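Local coordinates for protein putative pectin lyase (Geobacillus virus E2, PDB 7CHU) that serves as a tailspike of a deep-sea thermophilic bacteriophage, probably recognising and perhaps degrading host surface polysaccharide through a pectin lyase-like beta-helix, at residues V331-N345 and T356-Y369. Residues are numbered along the deposited sequence; the frame is centred on the assembly and turned at random.
Sequences VKGDRNKIIGCDFYN and TSMLNVIDGCSGQY
N360 lies flank to flank with N336, the two amides pointing the same way with their planes 11° apart, an asparagine ladder of the kind known from parallel beta-helices. Both CG atoms stand beside their own backbone N (chi1 near -57°), which turns the amides into the buried corner that each coil makes just before strands 337-339 and 361-363. There N360 OD1 takes two bonds: N336 ND2 reaches it in the carbonyl plane at 2.9 Å, while N336 N comes from above that plane at 2.8 Å. N360 ND2 sends a hydrogen bond to G333 O (3.1 Å) that lies in its amide plane, and another to N384 OD1 on the following coil; N336 OD1 accepts from the main-chain N of T314 on the preceding one, so hydrogen bonding continues there without a further side-chain amide.

Beyond the corner, 337-339 runs parallel to 361-363, and 342-345 to 366-368, with the in-register main-chain bonding of successive rungs. At the turn between these strands the cysteines stack without a disulfide: C365 SG accepts from C341 N at 3.4 Å and touches I338 CG2, which meets the F343 ring at its edge. At the far end Y369 and Y344 form an offset edge-to-face pair, the edge of Y369 toward the face of Y344, planes at 78°.

An interior apolar apart from its amide corner thus backs a charged trimer interface: R335 and K337 pair with D342 of the second subunit, D342 with R335 and K337 of the third, linking the coils where D363 carboxylates also gather.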
loop_
_atom_site.group_PDB
_atom_site.type_symbol
_atom_site.label_atom_id
_atom_site.label_comp_id
_atom_site.label_asym_id
_atom_site.label_seq_id
_atom_site.Cartn_x
_atom_site.Cartn_y
_atom_site.Cartn_z
ATOM N N VAL A 331 3.660 -4.701 22.291
ATOM C CA VAL A 331 2.382 -5.337 21.975
ATOM C C VAL A 331 1.751 -5.875 23.252
ATOM O O VAL A 331 2.413 -6.561 24.044
ATOM C CB VAL A 331 2.558 -6.477 20.955
ATOM C CG1 VAL A 331 1.214 -7.172 20.677
ATOM C CG2 VAL A 331 3.208 -5.964 19.654
ATOM N N LYS A 332 0.454 -5.603 23.423
ATOM C CA LYS A 332 -0.389 -6.257 24.403
ATOM C C LYS A 332 -1.664 -6.577 23.636
ATOM O O LYS A 332 -2.615 -5.788 23.611
ATOM C CB LYS A 332 -0.651 -5.364 25.624
ATOM C CG LYS A 332 -1.588 -5.974 26.704
ATOM C CD LYS A 332 -1.971 -4.870 27.709
ATOM C CE LYS A 332 -2.908 -5.361 28.798
ATOM N NZ LYS A 332 -4.263 -5.682 28.284
ATOM N N GLY A 333 -1.681 -7.737 23.002
ATOM C CA GLY A 333 -2.824 -8.132 22.208
ATOM C C GLY A 333 -2.501 -9.312 21.312
ATOM O O GLY A 333 -1.397 -9.865 21.340
ATOM N N ASP A 334 -3.492 -9.679 20.499
ATOM C CA ASP A 334 -3.477 -10.914 19.729
ATOM C C ASP A 334 -3.639 -10.647 18.245
ATOM O O ASP A 334 -4.380 -9.746 17.846
ATOM C CB ASP A 334 -4.606 -11.857 20.157
ATOM C CG ASP A 334 -4.561 -12.188 21.639
ATOM O OD1 ASP A 334 -3.456 -12.161 22.219
ATOM O OD2 ASP A 334 -5.634 -12.463 22.219
ATOM N N ARG A 335 -2.971 -11.484 17.440
ATOM C CA ARG A 335 -3.143 -11.544 15.981
ATOM C C ARG A 335 -2.786 -10.221 15.308
ATOM O O ARG A 335 -3.323 -9.878 14.257
ATOM C CB ARG A 335 -4.569 -11.963 15.596
ATOM C CG ARG A 335 -5.084 -13.240 16.271
ATOM C CD ARG A 335 -5.818 -14.161 15.285
ATOM N NE ARG A 335 -6.915 -13.506 14.554
ATOM C CZ ARG A 335 -8.147 -13.337 15.051
ATOM N NH1 ARG A 335 -8.436 -13.747 16.279
ATOM N NH2 ARG A 335 -9.096 -12.737 14.338
ATOM N N ASN A 336 -1.892 -9.453 15.897
ATOM C CA ASN A 336 -1.382 -8.338 15.142
ATOM C C ASN A 336 -0.388 -8.845 14.110
ATOM O O ASN A 336 0.178 -9.947 14.237
ATOM C CB ASN A 336 -0.775 -7.309 16.080
ATOM C CG ASN A 336 -1.767 -6.856 17.142
ATOM O OD1 ASN A 336 -2.731 -6.145 16.832
ATOM N ND2 ASN A 336 -1.576 -7.310 18.380
ATOM N N LYS A 337 -0.200 -8.045 13.064
ATOM C CA LYS A 337 0.617 -8.424 11.914
ATOM C C LYS A 337 1.649 -7.339 11.646
ATOM O O LYS A 337 1.295 -6.187 11.358
ATOM C CB LYS A 337 -0.270 -8.660 10.692
ATOM C CG LYS A 337 -1.189 -9.858 10.911
ATOM C CD LYS A 337 -2.305 -9.929 9.904
ATOM C CE LYS A 337 -3.240 -11.127 10.205
ATOM N NZ LYS A 337 -3.838 -11.078 11.585
ATOM N N ILE A 338 2.917 -7.714 11.755
ATOM C CA ILE A 338 4.069 -6.853 11.525
ATOM C C ILE A 338 4.754 -7.433 10.291
ATOM O O ILE A 338 5.456 -8.450 10.367
ATOM C CB ILE A 338 5.021 -6.810 12.732
ATOM C CG1 ILE A 338 4.264 -6.733 14.086
ATOM C CG2 ILE A 338 6.064 -5.683 12.578
ATOM C CD1 ILE A 338 3.553 -5.456 14.284
ATOM N N ILE A 339 4.501 -6.840 9.129
ATOM C CA ILE A 339 4.857 -7.451 7.850
ATOM C C ILE A 339 5.653 -6.452 7.027
ATOM O O ILE A 339 5.159 -5.353 6.734
ATOM C CB ILE A 339 3.605 -7.909 7.077
ATOM C CG1 ILE A 339 2.943 -9.103 7.781
ATOM C CG2 ILE A 339 3.957 -8.238 5.618
ATOM C CD1 ILE A 339 1.699 -9.597 7.075
ATOM N N GLY A 340 6.857 -6.851 6.610
ATOM C CA GLY A 340 7.667 -6.016 5.749
ATOM C C GLY A 340 8.176 -4.747 6.392
ATOM O O GLY A 340 8.471 -3.785 5.683
ATOM N N CYS A 341 8.283 -4.700 7.717
ATOM C CA CYS A 341 8.749 -3.477 8.347
ATOM C C CYS A 341 10.262 -3.504 8.498
ATOM O O CYS A 341 10.891 -4.563 8.547
ATOM C CB CYS A 341 8.086 -3.279 9.724
ATOM S SG CYS A 341 6.267 -3.222 9.594
ATOM N N ASP A 342 10.837 -2.327 8.662
ATOM C CA ASP A 342 12.253 -2.241 8.957
ATOM C C ASP A 342 12.451 -1.409 10.211
ATOM O O ASP A 342 11.797 -0.376 10.392
ATOM C CB ASP A 342 13.034 -1.650 7.799
ATOM C CG ASP A 342 14.523 -1.951 7.904
ATOM O OD1 ASP A 342 15.213 -1.091 8.498
ATOM O OD2 ASP A 342 14.978 -3.036 7.418
ATOM N N PHE A 343 13.385 -1.857 11.049
ATOM C CA PHE A 343 13.642 -1.307 12.372
ATOM C C PHE A 343 15.117 -0.957 12.482
ATOM O O PHE A 343 15.974 -1.803 12.203
ATOM C CB PHE A 343 13.296 -2.325 13.465
ATOM C CG PHE A 343 11.905 -2.873 13.382
ATOM C CD1 PHE A 343 10.857 -2.229 14.060
ATOM C CD2 PHE A 343 11.645 -4.050 12.685
ATOM C CE1 PHE A 343 9.555 -2.741 14.026
ATOM C CE2 PHE A 343 10.355 -4.580 12.621
ATOM C CZ PHE A 343 9.292 -3.923 13.297
ATOM N N TYR A 344 15.422 0.269 12.888
ATOM C CA TYR A 344 16.818 0.678 13.013
ATOM C C TYR A 344 17.029 1.464 14.304
ATOM O O TYR A 344 16.631 2.628 14.399
ATOM C CB TYR A 344 17.263 1.497 11.800
ATOM C CG TYR A 344 18.754 1.695 11.740
ATOM C CD1 TYR A 344 19.585 0.721 11.182
ATOM C CD2 TYR A 344 19.335 2.847 12.247
ATOM C CE1 TYR A 344 20.962 0.907 11.127
ATOM C CE2 TYR A 344 20.704 3.037 12.197
ATOM C CZ TYR A 344 21.510 2.065 11.631
ATOM O OH TYR A 344 22.873 2.237 11.595
ATOM N N ASN A 345 17.689 0.824 15.275
ATOM C CA ASN A 345 18.257 1.455 16.463
ATOM C C ASN A 345 17.226 1.728 17.549
ATOM O O ASN A 345 16.641 2.814 17.598
ATOM C CB ASN A 345 18.988 2.754 16.122
ATOM C CG ASN A 345 20.123 3.032 17.076
ATOM O OD1 ASN A 345 20.712 2.103 17.627
ATOM N ND2 ASN A 345 20.426 4.302 17.296
ATOM N N THR A 356 0.132 -12.065 27.743
ATOM C CA THR A 356 -0.411 -13.235 27.056
ATOM C C THR A 356 -0.566 -13.041 25.537
ATOM O O THR A 356 -1.280 -13.831 24.911
ATOM C CB THR A 356 -1.790 -13.592 27.615
ATOM O OG1 THR A 356 -2.677 -12.521 27.298
ATOM C CG2 THR A 356 -1.764 -13.794 29.119
ATOM N N SER A 357 0.041 -12.000 24.955
ATOM C CA SER A 357 -0.033 -11.738 23.510
ATOM C C SER A 357 0.173 -13.019 22.709
ATOM O O SER A 357 1.166 -13.720 22.898
ATOM C CB SER A 357 1.035 -10.708 23.119
ATOM O OG SER A 357 0.789 -9.460 23.762
ATOM N N MET A 358 -0.780 -13.351 21.838
ATOM C CA MET A 358 -0.684 -14.618 21.133
ATOM C C MET A 358 -1.058 -14.482 19.664
ATOM O O MET A 358 -1.907 -13.670 19.286
ATOM C CB MET A 358 -1.553 -15.695 21.801
ATOM C CG MET A 358 -3.055 -15.630 21.478
ATOM S SD MET A 358 -3.967 -16.947 22.330
ATOM C CE MET A 358 -2.705 -18.218 22.477
ATOM N N LEU A 359 -0.430 -15.327 18.842
ATOM C CA LEU A 359 -0.690 -15.434 17.400
ATOM C C LEU A 359 -0.427 -14.122 16.657
ATOM O O LEU A 359 -0.964 -13.884 15.575
ATOM C CB LEU A 359 -2.108 -15.932 17.119
ATOM C CG LEU A 359 -2.365 -17.444 17.017
ATOM C CD1 LEU A 359 -1.401 -18.139 16.089
ATOM C CD2 LEU A 359 -2.355 -18.116 18.390
ATOM N N ASN A 360 0.449 -13.285 17.179
ATOM C CA ASN A 360 1.012 -12.223 16.370
ATOM C C ASN A 360 2.009 -12.810 15.367
ATOM O O ASN A 360 2.597 -13.872 15.597
ATOM C CB ASN A 360 1.674 -11.199 17.279
ATOM C CG ASN A 360 0.704 -10.629 18.276
ATOM O OD1 ASN A 360 -0.074 -9.723 17.945
ATOM N ND2 ASN A 360 0.723 -11.163 19.508
ATOM N N VAL A 361 2.158 -12.144 14.228
ATOM C CA VAL A 361 3.068 -12.579 13.170
ATOM C C VAL A 361 4.072 -11.469 12.914
ATOM O O VAL A 361 3.695 -10.294 12.819
ATOM C CB VAL A 361 2.320 -12.924 11.866
ATOM C CG1 VAL A 361 3.323 -13.521 10.851
ATOM C CG2 VAL A 361 1.185 -13.877 12.128
ATOM N N ILE A 362 5.339 -11.841 12.794
ATOM C CA ILE A 362 6.405 -10.956 12.332
ATOM C C ILE A 362 6.935 -11.596 11.051
ATOM O O ILE A 362 7.611 -12.630 11.105
ATOM C CB ILE A 362 7.527 -10.802 13.367
ATOM C CG1 ILE A 362 6.997 -10.165 14.664
ATOM C CG2 ILE A 362 8.691 -10.045 12.749
ATOM C CD1 ILE A 362 7.899 -10.364 15.869
ATOM N N ASP A 363 6.667 -10.990 9.902
ATOM C CA ASP A 363 6.912 -11.647 8.628
ATOM C C ASP A 363 7.562 -10.705 7.615
ATOM O O ASP A 363 7.089 -9.581 7.408
ATOM C CB ASP A 363 5.602 -12.206 8.070
ATOM C CG ASP A 363 5.800 -12.928 6.755
ATOM O OD1 ASP A 363 5.143 -12.560 5.759
ATOM O OD2 ASP A 363 6.637 -13.863 6.708
ATOM N N GLY A 364 8.636 -11.171 6.970
ATOM C CA GLY A 364 9.307 -10.359 5.969
ATOM C C GLY A 364 9.959 -9.098 6.499
ATOM O O GLY A 364 10.176 -8.152 5.733
ATOM N N CYS A 365 10.274 -9.046 7.788
ATOM C CA CYS A 365 10.853 -7.849 8.386
ATOM C C CYS A 365 12.364 -7.967 8.433
ATOM O O CYS A 365 12.925 -9.056 8.300
ATOM C CB CYS A 365 10.328 -7.618 9.813
ATOM S SG CYS A 365 8.546 -7.312 9.925
ATOM N N SER A 366 13.028 -6.835 8.649
ATOM C CA SER A 366 14.464 -6.868 8.893
ATOM C C SER A 366 14.816 -5.636 9.714
ATOM O O SER A 366 13.933 -4.882 10.143
ATOM C CB SER A 366 15.261 -6.960 7.583
ATOM O OG SER A 366 16.566 -7.459 7.857
ATOM N N GLY A 367 16.107 -5.459 9.983
ATOM C CA GLY A 367 16.533 -4.329 10.776
ATOM C C GLY A 367 17.843 -4.591 11.481
ATOM O O GLY A 367 18.429 -5.658 11.367
ATOM N N GLN A 368 18.281 -3.584 12.234
ATOM C CA GLN A 368 19.578 -3.663 12.878
ATOM C C GLN A 368 19.566 -2.830 14.147
ATOM O O GLN A 368 18.893 -1.797 14.220
ATOM C CB GLN A 368 20.693 -3.186 11.925
ATOM C CG GLN A 368 22.090 -3.644 12.377
ATOM C CD GLN A 368 23.177 -3.193 11.419
ATOM O OE1 GLN A 368 22.913 -2.466 10.454
ATOM N NE2 GLN A 368 24.409 -3.610 11.687
ATOM N N TYR A 369 20.310 -3.304 15.152
ATOM C CA TYR A 369 20.612 -2.576 16.385
ATOM C C TYR A 369 19.416 -2.536 17.329
ATOM O O TYR A 369 18.924 -1.461 17.691
ATOM C CB TYR A 369 21.111 -1.152 16.098
ATOM C CG TYR A 369 22.437 -1.125 15.375
ATOM C CD1 TYR A 369 23.523 -1.910 15.823
ATOM C CD2 TYR A 369 22.614 -0.342 14.238
ATOM C CE1 TYR A 369 24.748 -1.910 15.145
ATOM C CE2 TYR A 369 23.831 -0.327 13.572
ATOM C CZ TYR A 369 24.888 -1.109 14.028
ATOM O OH TYR A 369 26.079 -1.087 13.340
HETATM O O HOH W 1 -3.739 -11.456 24.795
HETATM O O HOH W 2 -1.500 -12.405 13.199
#